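Local coordinates for protein saframycin Mx1 synthetase B (PDB 3KXW) that belongs to the ANL clan of AMP-binding enzymes and holds 5'-O-[(S)-(dodecanoyloxy)(hydroxy)phosphoryl]adenosine in a ligand pocket, at residues E60-K63 and P64-V68; T162-K165 and S166-A170; G222-G225 and C226-P230; Q471-E474 and F475-H479; D519-F522 and N523-E527. One frame throughout, in Å; residues are numbered along the deposited sequence.

Interaction 1: E60-K63 and P64-V68; sequences EGAK and PGDRV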
# COMPACT_ATOMS: atom_id res chain seq x y z
N GLU A 60 -24.11 -4.25 -21.36
CA GLU A 60 -23.46 -3.15 -22.06
C GLU A 60 -22.34 -3.58 -23.00
O GLU A 60 -21.62 -2.74 -23.54
CB GLU A 60 -22.92 -2.13 -21.06
CG GLU A 60 -24.01 -1.41 -20.29
CD GLU A 60 -24.80 -0.48 -21.19
OE1 GLU A 60 -24.17 0.31 -21.92
OE2 GLU A 60 -26.04 -0.54 -21.17
N GLY A 61 -22.20 -4.88 -23.20
CA GLY A 61 -21.31 -5.39 -24.22
C GLY A 61 -19.93 -5.79 -23.72
O GLY A 61 -19.11 -6.20 -24.53
N ALA A 62 -19.66 -5.67 -22.42
CA ALA A 62 -18.37 -6.15 -21.91
C ALA A 62 -18.27 -7.67 -21.96
O ALA A 62 -19.22 -8.38 -21.60
CB ALA A 62 -18.10 -5.63 -20.47
N LYS A 63 -17.10 -8.17 -22.37
CA LYS A 63 -16.86 -9.60 -22.59
C LYS A 63 -15.75 -10.09 -21.68
O LYS A 63 -14.95 -9.29 -21.22
CB LYS A 63 -16.45 -9.82 -24.05
CG LYS A 63 -17.46 -9.30 -25.06
CD LYS A 63 -18.78 -10.01 -24.92
CE LYS A 63 -19.80 -9.42 -25.89
NZ LYS A 63 -21.14 -10.09 -25.75
N PRO A 64 -15.68 -11.41 -21.42
CA PRO A 64 -14.58 -11.93 -20.61
C PRO A 64 -13.22 -11.53 -21.15
O PRO A 64 -12.95 -11.68 -22.35
CB PRO A 64 -14.75 -13.45 -20.72
CG PRO A 64 -16.22 -13.62 -20.92
CD PRO A 64 -16.64 -12.47 -21.79
N GLY A 65 -12.37 -11.01 -20.27
CA GLY A 65 -11.06 -10.54 -20.69
C GLY A 65 -10.97 -9.04 -20.95
O GLY A 65 -9.88 -8.49 -20.95
N ASP A 66 -12.11 -8.38 -21.16
CA ASP A 66 -12.15 -6.92 -21.29
C ASP A 66 -11.78 -6.29 -19.94
O ASP A 66 -12.12 -6.83 -18.87
CB ASP A 66 -13.57 -6.42 -21.66
CG ASP A 66 -13.96 -6.68 -23.12
OD1 ASP A 66 -13.09 -7.05 -23.93
OD2 ASP A 66 -15.17 -6.51 -23.44
N ARG A 67 -11.12 -5.13 -19.99
CA ARG A 67 -10.80 -4.40 -18.78
C ARG A 67 -11.92 -3.42 -18.46
O ARG A 67 -12.44 -2.75 -19.35
CB ARG A 67 -9.47 -3.64 -18.88
CG ARG A 67 -8.22 -4.51 -18.68
CD ARG A 67 -8.02 -5.47 -19.87
NE ARG A 67 -7.68 -4.76 -21.10
CZ ARG A 67 -7.92 -5.24 -22.32
NH1 ARG A 67 -8.52 -6.43 -22.47
NH2 ARG A 67 -7.57 -4.54 -23.40
N VAL A 68 -12.27 -3.34 -17.18
CA VAL A 68 -13.24 -2.37 -16.70
C VAL A 68 -12.55 -1.51 -15.66
O VAL A 68 -12.04 -2.02 -14.66
CB VAL A 68 -14.48 -3.06 -16.09
CG1 VAL A 68 -15.47 -2.02 -15.51
CG2 VAL A 68 -15.16 -3.97 -17.13
O HOH W 1 -16.04 -5.63 -25.82

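Interaction 2: T162-K165 and S166-A170; sequences TSIK and SNDIA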
# COMPACT_ATOMS: atom_id res chain seq x y z
N THR A 162 -19.94 -16.94 -16.41
CA THR A 162 -19.00 -17.19 -17.49
C THR A 162 -18.16 -18.39 -17.07
O THR A 162 -18.28 -18.87 -15.96
CB THR A 162 -18.10 -15.95 -17.77
OG1 THR A 162 -17.25 -15.70 -16.65
CG2 THR A 162 -18.96 -14.72 -18.03
N SER A 163 -17.34 -18.92 -17.96
CA SER A 163 -16.48 -20.04 -17.56
C SER A 163 -15.10 -19.55 -17.18
O SER A 163 -14.22 -19.48 -18.01
CB SER A 163 -16.37 -21.10 -18.66
OG SER A 163 -17.39 -22.06 -18.52
N ILE A 164 -14.94 -19.18 -15.92
CA ILE A 164 -13.66 -18.70 -15.43
C ILE A 164 -12.67 -19.83 -15.27
O ILE A 164 -12.99 -20.85 -14.65
CB ILE A 164 -13.81 -17.99 -14.07
CG1 ILE A 164 -14.78 -16.83 -14.22
CG2 ILE A 164 -12.47 -17.48 -13.61
CD1 ILE A 164 -15.10 -16.13 -12.88
N LYS A 165 -11.49 -19.68 -15.86
CA LYS A 165 -10.40 -20.62 -15.70
C LYS A 165 -9.35 -20.07 -14.74
O LYS A 165 -9.16 -18.85 -14.64
CB LYS A 165 -9.75 -20.93 -17.03
CG LYS A 165 -10.71 -21.56 -18.05
CD LYS A 165 -9.99 -21.80 -19.36
CE LYS A 165 -9.03 -22.99 -19.28
NZ LYS A 165 -9.69 -24.23 -18.76
N SER A 166 -8.66 -20.98 -14.06
CA SER A 166 -7.63 -20.62 -13.08
C SER A 166 -6.67 -19.57 -13.59
O SER A 166 -6.35 -18.60 -12.88
CB SER A 166 -6.83 -21.86 -12.66
OG SER A 166 -7.57 -22.66 -11.80
N ASN A 167 -6.19 -19.76 -14.81
CA ASN A 167 -5.15 -18.88 -15.32
C ASN A 167 -5.65 -17.58 -15.91
O ASN A 167 -4.86 -16.71 -16.24
CB ASN A 167 -4.27 -19.62 -16.32
CG ASN A 167 -3.26 -20.50 -15.65
OD1 ASN A 167 -2.79 -20.19 -14.55
ND2 ASN A 167 -2.92 -21.60 -16.30
N ASP A 168 -6.97 -17.43 -16.02
CA ASP A 168 -7.55 -16.18 -16.49
C ASP A 168 -7.15 -15.02 -15.57
O ASP A 168 -7.14 -15.17 -14.36
CB ASP A 168 -9.08 -16.25 -16.48
CG ASP A 168 -9.65 -17.15 -17.59
OD1 ASP A 168 -8.92 -17.55 -18.50
OD2 ASP A 168 -10.87 -17.43 -17.52
N ILE A 169 -6.88 -13.86 -16.14
CA ILE A 169 -6.58 -12.69 -15.33
C ILE A 169 -7.83 -12.16 -14.64
O ILE A 169 -8.88 -12.02 -15.28
CB ILE A 169 -5.95 -11.58 -16.21
CG1 ILE A 169 -4.72 -12.13 -16.94
CG2 ILE A 169 -5.64 -10.33 -15.40
CD1 ILE A 169 -3.75 -12.92 -16.07
N ALA A 170 -7.74 -11.90 -13.33
CA ALA A 170 -8.84 -11.38 -12.53
C ALA A 170 -8.80 -9.86 -12.43
O ALA A 170 -9.83 -9.19 -12.55
CB ALA A 170 -8.80 -12.01 -11.13

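Interaction 3: G222-G225 and C226-P230; sequences GLIG and CILTP. With 1ZZ (5'-O-[(S)-(dodecanoyloxy)(hydroxy)phosphoryl]adenosine), chain B.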
# COMPACT_ATOMS: atom_id res chain seq x y z
N GLY A 222 -4.00 -3.12 1.07
CA GLY A 222 -5.34 -2.75 1.50
C GLY A 222 -6.42 -3.46 0.70
O GLY A 222 -7.54 -3.63 1.19
N LEU A 223 -6.11 -3.86 -0.53
CA LEU A 223 -7.08 -4.60 -1.36
C LEU A 223 -7.01 -6.10 -1.06
O LEU A 223 -8.00 -6.71 -0.65
CB LEU A 223 -6.82 -4.35 -2.86
CG LEU A 223 -7.65 -5.23 -3.81
CD1 LEU A 223 -9.15 -5.07 -3.56
CD2 LEU A 223 -7.29 -4.98 -5.28
N ILE A 224 -5.83 -6.69 -1.26
CA ILE A 224 -5.71 -8.15 -1.21
C ILE A 224 -5.72 -8.66 0.24
O ILE A 224 -6.44 -9.58 0.59
CB ILE A 224 -4.46 -8.62 -1.97
CG1 ILE A 224 -4.59 -8.24 -3.47
CG2 ILE A 224 -4.22 -10.12 -1.78
CD1 ILE A 224 -3.35 -8.56 -4.25
N GLY A 225 -4.92 -8.01 1.08
CA GLY A 225 -4.86 -8.35 2.49
C GLY A 225 -6.12 -8.04 3.27
O GLY A 225 -6.62 -8.89 4.01
N CYS A 226 -6.64 -6.83 3.13
CA CYS A 226 -7.65 -6.38 4.10
C CYS A 226 -9.10 -6.42 3.59
O CYS A 226 -10.03 -6.16 4.34
CB CYS A 226 -7.29 -4.98 4.61
SG CYS A 226 -5.66 -4.94 5.37
N ILE A 227 -9.28 -6.75 2.32
CA ILE A 227 -10.65 -6.85 1.77
C ILE A 227 -10.90 -8.24 1.17
O ILE A 227 -11.84 -8.94 1.57
CB ILE A 227 -10.95 -5.77 0.70
CG1 ILE A 227 -10.82 -4.36 1.28
CG2 ILE A 227 -12.37 -5.96 0.11
CD1 ILE A 227 -10.87 -3.25 0.26
N LEU A 228 -10.07 -8.64 0.22
CA LEU A 228 -10.29 -9.90 -0.47
C LEU A 228 -10.04 -11.11 0.42
O LEU A 228 -10.80 -12.08 0.36
CB LEU A 228 -9.50 -9.98 -1.77
CG LEU A 228 -9.82 -8.84 -2.75
CD1 LEU A 228 -8.97 -9.00 -4.00
CD2 LEU A 228 -11.33 -8.74 -3.12
N THR A 229 -9.02 -11.05 1.27
CA THR A 229 -8.79 -12.15 2.20
C THR A 229 -9.98 -12.39 3.17
O THR A 229 -10.41 -13.53 3.32
CB THR A 229 -7.46 -12.00 2.97
OG1 THR A 229 -6.38 -11.96 2.03
CG2 THR A 229 -7.26 -13.18 3.92
N PRO A 230 -10.47 -11.35 3.84
CA PRO A 230 -11.64 -11.56 4.72
C PRO A 230 -12.87 -12.07 3.96
O PRO A 230 -13.59 -12.93 4.45
CB PRO A 230 -11.94 -10.16 5.29
CG PRO A 230 -10.83 -9.28 4.89
CD PRO A 230 -9.91 -9.98 3.93
P 1ZZ B . 4.09 -2.97 -3.76
C1 1ZZ B . -4.40 -9.29 6.34
N1 1ZZ B . 8.73 -3.59 0.66
O1 1ZZ B . 4.15 -3.28 -0.51
C2 1ZZ B . -3.19 -8.42 5.97
N2 1ZZ B . 7.74 -4.93 2.16
O2 1ZZ B . 3.28 -3.87 -2.61
C3 1ZZ B . -2.09 -9.24 5.29
N3 1ZZ B . 10.96 -3.18 1.96
O3 1ZZ B . 4.10 -3.71 -5.00
C4 1ZZ B . -1.11 -8.31 4.54
N4 1ZZ B . 10.96 -4.32 4.09
O4 1ZZ B . 3.32 -1.56 -3.92
C5 1ZZ B . 0.23 -9.00 4.22
N5 1ZZ B . 9.25 -5.71 4.86
O5 1ZZ B . 5.65 -2.63 -3.26
C6 1ZZ B . 1.17 -7.95 3.60
O6 1ZZ B . 7.71 -2.47 -1.31
C7 1ZZ B . 2.66 -8.24 3.30
O7 1ZZ B . 10.49 -2.89 -2.06
C8 1ZZ B . 3.57 -7.10 2.81
O8 1ZZ B . 9.34 -4.50 -3.55
C9 1ZZ B . 3.38 -6.92 1.29
C10 1ZZ B . 3.62 -5.48 0.78
C11 1ZZ B . 3.13 -5.40 -0.70
C12 1ZZ B . 3.94 -4.31 -1.42
C13 1ZZ B . 6.53 -3.65 -2.85
C14 1ZZ B . 7.75 -3.10 -2.45
C15 1ZZ B . 8.90 -4.16 -2.33
C16 1ZZ B . 9.80 -3.60 -1.55
C17 1ZZ B . 8.93 -2.96 -0.57
C18 1ZZ B . 7.56 -4.38 1.01
C19 1ZZ B . 9.07 -4.46 2.65
C20 1ZZ B . 9.65 -3.73 1.74
C21 1ZZ B . 11.58 -3.42 3.10
C22 1ZZ B . 9.84 -4.80 3.91

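Interaction 4: Q471-E474 and F475-H479; sequences QDIE and FSLMH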
# COMPACT_ATOMS: atom_id res chain seq x y z
N GLN A 471 9.91 17.42 -8.34
CA GLN A 471 9.24 18.46 -9.08
C GLN A 471 7.72 18.38 -8.90
O GLN A 471 7.05 19.41 -8.76
CB GLN A 471 9.63 18.38 -10.57
CG GLN A 471 11.16 18.35 -10.80
CD GLN A 471 11.84 17.02 -10.41
OE1 GLN A 471 11.20 15.99 -10.31
NE2 GLN A 471 13.15 17.06 -10.20
N ASP A 472 7.18 17.17 -8.86
CA ASP A 472 5.73 17.04 -8.78
C ASP A 472 5.19 17.37 -7.40
O ASP A 472 4.09 17.90 -7.27
CB ASP A 472 5.26 15.67 -9.26
CG ASP A 472 5.44 15.49 -10.76
OD1 ASP A 472 5.63 16.49 -11.48
OD2 ASP A 472 5.37 14.34 -11.23
N ILE A 473 5.97 17.06 -6.36
CA ILE A 473 5.61 17.40 -4.98
C ILE A 473 5.64 18.92 -4.82
O ILE A 473 4.76 19.49 -4.20
CB ILE A 473 6.58 16.77 -3.98
CG1 ILE A 473 6.40 15.24 -3.93
CG2 ILE A 473 6.40 17.37 -2.60
CD1 ILE A 473 7.52 14.55 -3.16
N GLU A 474 6.65 19.56 -5.39
CA GLU A 474 6.74 21.02 -5.33
C GLU A 474 5.52 21.66 -6.00
O GLU A 474 4.96 22.63 -5.49
CB GLU A 474 8.07 21.49 -5.95
CG GLU A 474 9.27 21.03 -5.13
CD GLU A 474 10.60 21.13 -5.87
OE1 GLU A 474 10.61 21.60 -7.03
OE2 GLU A 474 11.63 20.74 -5.29
N PHE A 475 5.12 21.10 -7.14
CA PHE A 475 3.93 21.57 -7.85
C PHE A 475 2.68 21.49 -6.98
O PHE A 475 1.89 22.44 -6.93
CB PHE A 475 3.70 20.76 -9.13
CG PHE A 475 2.50 21.22 -9.92
CD1 PHE A 475 2.64 22.17 -10.92
CD2 PHE A 475 1.23 20.71 -9.65
CE1 PHE A 475 1.54 22.60 -11.65
CE2 PHE A 475 0.12 21.14 -10.37
CZ PHE A 475 0.28 22.09 -11.38
N SER A 476 2.50 20.34 -6.33
CA SER A 476 1.37 20.13 -5.43
C SER A 476 1.31 21.20 -4.35
O SER A 476 0.25 21.80 -4.12
CB SER A 476 1.43 18.72 -4.80
OG SER A 476 1.05 17.72 -5.75
N LEU A 477 2.44 21.46 -3.70
CA LEU A 477 2.50 22.46 -2.63
C LEU A 477 2.12 23.83 -3.16
O LEU A 477 1.33 24.57 -2.55
CB LEU A 477 3.92 22.50 -2.02
CG LEU A 477 4.30 21.27 -1.19
CD1 LEU A 477 5.81 21.12 -1.01
CD2 LEU A 477 3.62 21.37 0.16
N MSE A 478 2.68 24.17 -4.32
CA MSE A 478 2.45 25.49 -4.89
C MSE A 478 1.02 25.65 -5.38
O MSE A 478 0.50 26.76 -5.45
CB MSE A 478 3.46 25.77 -6.00
CG MSE A 478 4.89 25.87 -5.46
SE MSE A 478 5.18 27.36 -4.16
CE MSE A 478 4.70 26.48 -2.46
N HIS A 479 0.37 24.53 -5.69
CA HIS A 479 -1.00 24.60 -6.23
C HIS A 479 -2.10 24.28 -5.22
O HIS A 479 -3.30 24.27 -5.55
CB HIS A 479 -1.09 23.77 -7.50
CG HIS A 479 -0.25 24.33 -8.61
ND1 HIS A 479 -0.78 25.01 -9.68
CD2 HIS A 479 1.10 24.36 -8.78
CE1 HIS A 479 0.19 25.41 -10.48
NE2 HIS A 479 1.34 25.03 -9.95

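Interaction 5: D519-F522 and N523-E527; sequences DNLF and NEIFE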
# COMPACT_ATOMS: atom_id res chain seq x y z
N ASP A 519 2.35 23.10 13.66
CA ASP A 519 1.84 21.73 13.70
C ASP A 519 0.79 21.44 12.65
O ASP A 519 0.85 20.41 11.98
CB ASP A 519 1.32 21.41 15.10
CG ASP A 519 2.45 21.20 16.09
OD1 ASP A 519 3.63 21.24 15.67
OD2 ASP A 519 2.19 20.97 17.29
N ASN A 520 -0.19 22.34 12.52
CA ASN A 520 -1.23 22.23 11.51
C ASN A 520 -0.62 22.21 10.12
O ASN A 520 -0.98 21.40 9.27
CB ASN A 520 -2.20 23.42 11.61
CG ASN A 520 -3.16 23.32 12.79
OD1 ASN A 520 -3.45 22.21 13.26
ND2 ASN A 520 -3.65 24.47 13.28
N LEU A 521 0.33 23.11 9.89
CA LEU A 521 1.00 23.19 8.58
C LEU A 521 1.72 21.88 8.24
O LEU A 521 1.58 21.38 7.13
CB LEU A 521 1.98 24.36 8.53
CG LEU A 521 2.84 24.48 7.27
CD1 LEU A 521 1.97 24.47 5.99
CD2 LEU A 521 3.69 25.73 7.33
N PHE A 522 2.50 21.36 9.19
CA PHE A 522 3.22 20.09 9.02
C PHE A 522 2.25 18.97 8.65
O PHE A 522 2.51 18.18 7.75
CB PHE A 522 3.99 19.68 10.29
CG PHE A 522 5.14 20.58 10.64
CD1 PHE A 522 6.01 21.04 9.66
CD2 PHE A 522 5.36 20.96 11.96
CE1 PHE A 522 7.07 21.88 10.00
CE2 PHE A 522 6.40 21.79 12.31
CZ PHE A 522 7.25 22.26 11.33
N ASN A 523 1.14 18.89 9.38
CA ASN A 523 0.13 17.88 9.08
C ASN A 523 -0.52 18.04 7.70
O ASN A 523 -0.77 17.06 7.01
CB ASN A 523 -0.93 17.84 10.20
CG ASN A 523 -0.32 17.48 11.54
OD1 ASN A 523 0.67 16.76 11.60
ND2 ASN A 523 -0.91 17.98 12.63
N GLU A 524 -0.76 19.29 7.30
CA GLU A 524 -1.35 19.56 5.99
C GLU A 524 -0.39 19.17 4.89
O GLU A 524 -0.80 18.65 3.85
CB GLU A 524 -1.70 21.05 5.86
CG GLU A 524 -2.95 21.42 6.63
CD GLU A 524 -3.10 22.92 6.85
OE1 GLU A 524 -2.13 23.68 6.64
OE2 GLU A 524 -4.21 23.34 7.27
N ILE A 525 0.89 19.43 5.12
CA ILE A 525 1.87 19.05 4.13
C ILE A 525 1.91 17.52 4.01
O ILE A 525 1.85 16.98 2.91
CB ILE A 525 3.24 19.60 4.48
CG1 ILE A 525 3.22 21.13 4.29
CG2 ILE A 525 4.28 18.97 3.57
CD1 ILE A 525 4.45 21.86 4.92
N PHE A 526 1.99 16.83 5.14
CA PHE A 526 2.02 15.38 5.10
C PHE A 526 0.82 14.81 4.35
O PHE A 526 0.96 13.97 3.44
CB PHE A 526 2.15 14.76 6.50
CG PHE A 526 2.42 13.28 6.46
CD1 PHE A 526 3.72 12.79 6.49
CD2 PHE A 526 1.37 12.39 6.33
CE1 PHE A 526 3.96 11.41 6.44
CE2 PHE A 526 1.60 11.02 6.27
CZ PHE A 526 2.90 10.53 6.32
N GLU A 527 -0.37 15.29 4.69
CA GLU A 527 -1.60 14.84 4.01
C GLU A 527 -1.62 15.12 2.50
O GLU A 527 -2.00 14.27 1.69
CB GLU A 527 -2.82 15.44 4.70
CG GLU A 527 -4.14 15.10 4.02
CD GLU A 527 -5.31 15.89 4.60
OE1 GLU A 527 -5.48 15.90 5.85
OE2 GLU A 527 -6.05 16.53 3.82
O HOH W 2 -3.67 19.45 12.04

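Interaction 1: E60-K63 and P64-V68
The carboxylate of Asp66 is approached by the backbone of Lys63 from above its plane: Lys63 N meets Asp66 OD2 at 2.8 Å, with the donor lying 53° out of the carboxylate plane. The other flat group, the guanidinium of Arg67, works through its edge, where NH1 donates in plane to Gly65 O at 2.9 Å. Asp66 reaches back because its CG stands anti to its own carbonyl carbon (chi1 -74°), which sets the side chain alongside that of Lys63, the two pointing the same way. A water donates to Asp66 OD2 at 2.7 Å and makes a weak, long bond to Gly61 O, so OD2 takes part in two firm bonds. The backbone frame here is a type II beta turn from Lys63 to Asp66, closed by Asp66 N bonding to Lys63 O at 3.0 Å. It follows directly on a Schellman motif in which Gly61, with positive phi, ends helix 43-59, and it delivers the chain into strand 67-71. Ala62 packs on Cys90, and Asp66 touches Val117. Arg67 has a second partner beyond the turn, its NE bonding to Ser114 O.

Interaction 2: T162-K165 and S166-A170
A type I beta turn running from Lys165 to Asp168 brings the chain into strand 169-174, and the side chain of its last residue folds back on the first. Asp168 N bonds to Lys165 O at 3.0 Å, coming from well above the carbonyl plane at a C=O...N angle of 123°. In return Lys165 N donates to Asp168 OD2 at 2.9 Å along an almost straight path, the N-H...O angle being 173°. OD2 is met from above the carboxylate plane. Asp168 CG stands anti to its carbonyl carbon (chi1 -72°), and this carries the carboxylate back toward Lys165 N. Lys165 CB lies 3.7 Å from Asp168 OD2, and the lysine side chain slants across that of the aspartate before bending away at its outer torsions. Ile164 CG2 also comes within 4.2 Å of Asp168 OD2, while the same isoleucine packs on His189 of helix 189-202. The ammonium takes no direct part: Lys165 NZ remains 6.7 Å from Asp168 OD1. Charge attraction between the two residues is therefore probably a distant contribution, and the carboxylate serves the turn mainly as an acceptor for a backbone N-H.

Interaction 3: G222-G225 and C226-P230
Leu223 and Leu228 meet along the more closely packed flank of this helical turn, with Leu223 CD1 3.9 Å from Leu228 CG. The leucine of the first segment turns its branch forward because CG lies anti to the backbone N (chi1 171°), and the two side chains cross at a slant. The backbone bond between these residues spans five positions: Leu228 N reaches Leu223 O at 3.0 Å, nearly in line with the carbonyl, while Ile227 N adds a second, more bent bond to the same oxygen. Ile224 O is doubly held as well. Thr229 N comes to it from one face of the carbonyl plane and Thr229 OG1 from the opposite face, the hydroxyl at 2.8 Å, so the threonine side chain is tied to its own helix as a donor.

The contact has no solvent side; its looser part is the flank where Ile224 CG1 stands 4.5 Å from Leu228 CD1, with Phe171 and Leu196 packing near the isoleucine. The carbonyl oxygen of Gly225 is buried without a polar partner, since the residue five places on is Pro230, whose ring offers no N-H and instead brings CD to 3.5 Å from Gly225 O. Carbon C1, the last atom of the dodecanoyl chain of the ligand, lies 3.2 Å from the same oxygen. The i to i+5 bonds mark a pi-type segment within a helix, and Pro230 separately adds a kink; the helix belongs to the beta-alpha-beta unit 210-213, 220-233 and 236-239, where Gly225 lines the ligand pocket.

Interaction 4: Q471-E474 and F475-H479
Ile473 and Leu477, one helical turn apart, lie side by side and point the same way, with Ile473 CG2 4.1 Å from Leu477 CD1. The methyl branch of the isoleucine is the one that faces forward, because CG2 stands anti to the backbone N while CG1 takes the place beside it (chi1 -70°). Leu477 keeps its CG beside the backbone N, and CG settles over Ile473 O at 3.5 Å. Phe475 departs from this pattern: its CG is anti to the backbone N (chi1 -179°), so the ring swings away from the preceding turn and CB alone rests near Asp472 O, at 3.4 Å. Met478, a selenomethionine, is bent at chi2 and chi3, and its CG touches Glu474 O at 3.2 Å. Beneath these side chains run regular i to i+4 bonds, such as Leu477 N to Ile473 O at 3.1 Å and Met478 N to Glu474 O at 3.0 Å.

Glu474, extended beyond CG (chi2 164°), carries its carboxylate off the helix to a salt bridge with Arg558 and a bond from the backbone N of Ala491. Ser476 OG bonds to His533 and Asn532 at the end of helix 515-533. The arrangement is that of an alpha-helix packed on a beta-sheet: Ile473 and Leu477 cover strands 486-496 and 499-508 and also touch helix 515-533.

Interaction 5: D519-F522 and N523-E527
Asp519 to Phe522 and Asn523 to Phe526 are joined by four successive alpha-helical bonds, in which Asn523 N meets Asp519 O at 3.0 Å and Ile525 N meets Leu521 O at 2.9 Å. On the buried side Leu521 and Ile525 carry the side-chain contact. Leu521 CG is anti to the backbone N (chi1 174°), which tips its branch along the helix until CD1 lies 3.8 Å from Ile525 CD1; the two chains meet at an angle, Ile525 bringing the end of its longer arm against the leucine. Ile525 CG1 also rests 3.3 Å from Leu521 O, covering a carbonyl already used by the backbone.

The other side of the helix is polar. A water bridges the amides of Asn520 and Asn523, donating to Asn520 OD1 at 3.0 Å and accepting from Asn523 ND2 at 3.2 Å, and so links the side chains of residues three apart. Glu524 runs back beside the same turn with its chain extended beyond CG, and its CG lies 3.3 Å from Asn520 O.

Phe522 packs on strand 539-544 and its ring stacks with Trp576, while the ring of Phe526 meets that of Tyr273, whose plane is turned by about 25°. This helix, apolar along one face and polar along another, is the crossover of the beta-alpha-beta unit formed by strand 499-508, helix 515-533 and strand 539-544, with Leu521 and Ile525 laid on the last strand beside Phe522.

The five contacts fall into two touching pairs and one that stands apart. Interactions 1 and 2, two turns that each lead into a strand, have centres 13 Å apart and meet where Pro64 CG packs on Thr162 CG2 at 4.1 Å. Interactions 4 and 5 belong to neighbouring helices with centres 15 Å apart, touching through Leu477 CD2 and Ile525 CG1 at 4.2 Å. Interaction 3 alone reaches the ligand. Its nearest atoms are about 8 Å from those of interaction 2 and about 16 Å from those of interaction 5, so it touches neither. Interactions 1 to 3 belong to the AMP-binding enzyme region, whereas 4 and 5 belong to the Disco-interacting protein 2-like AMP domain.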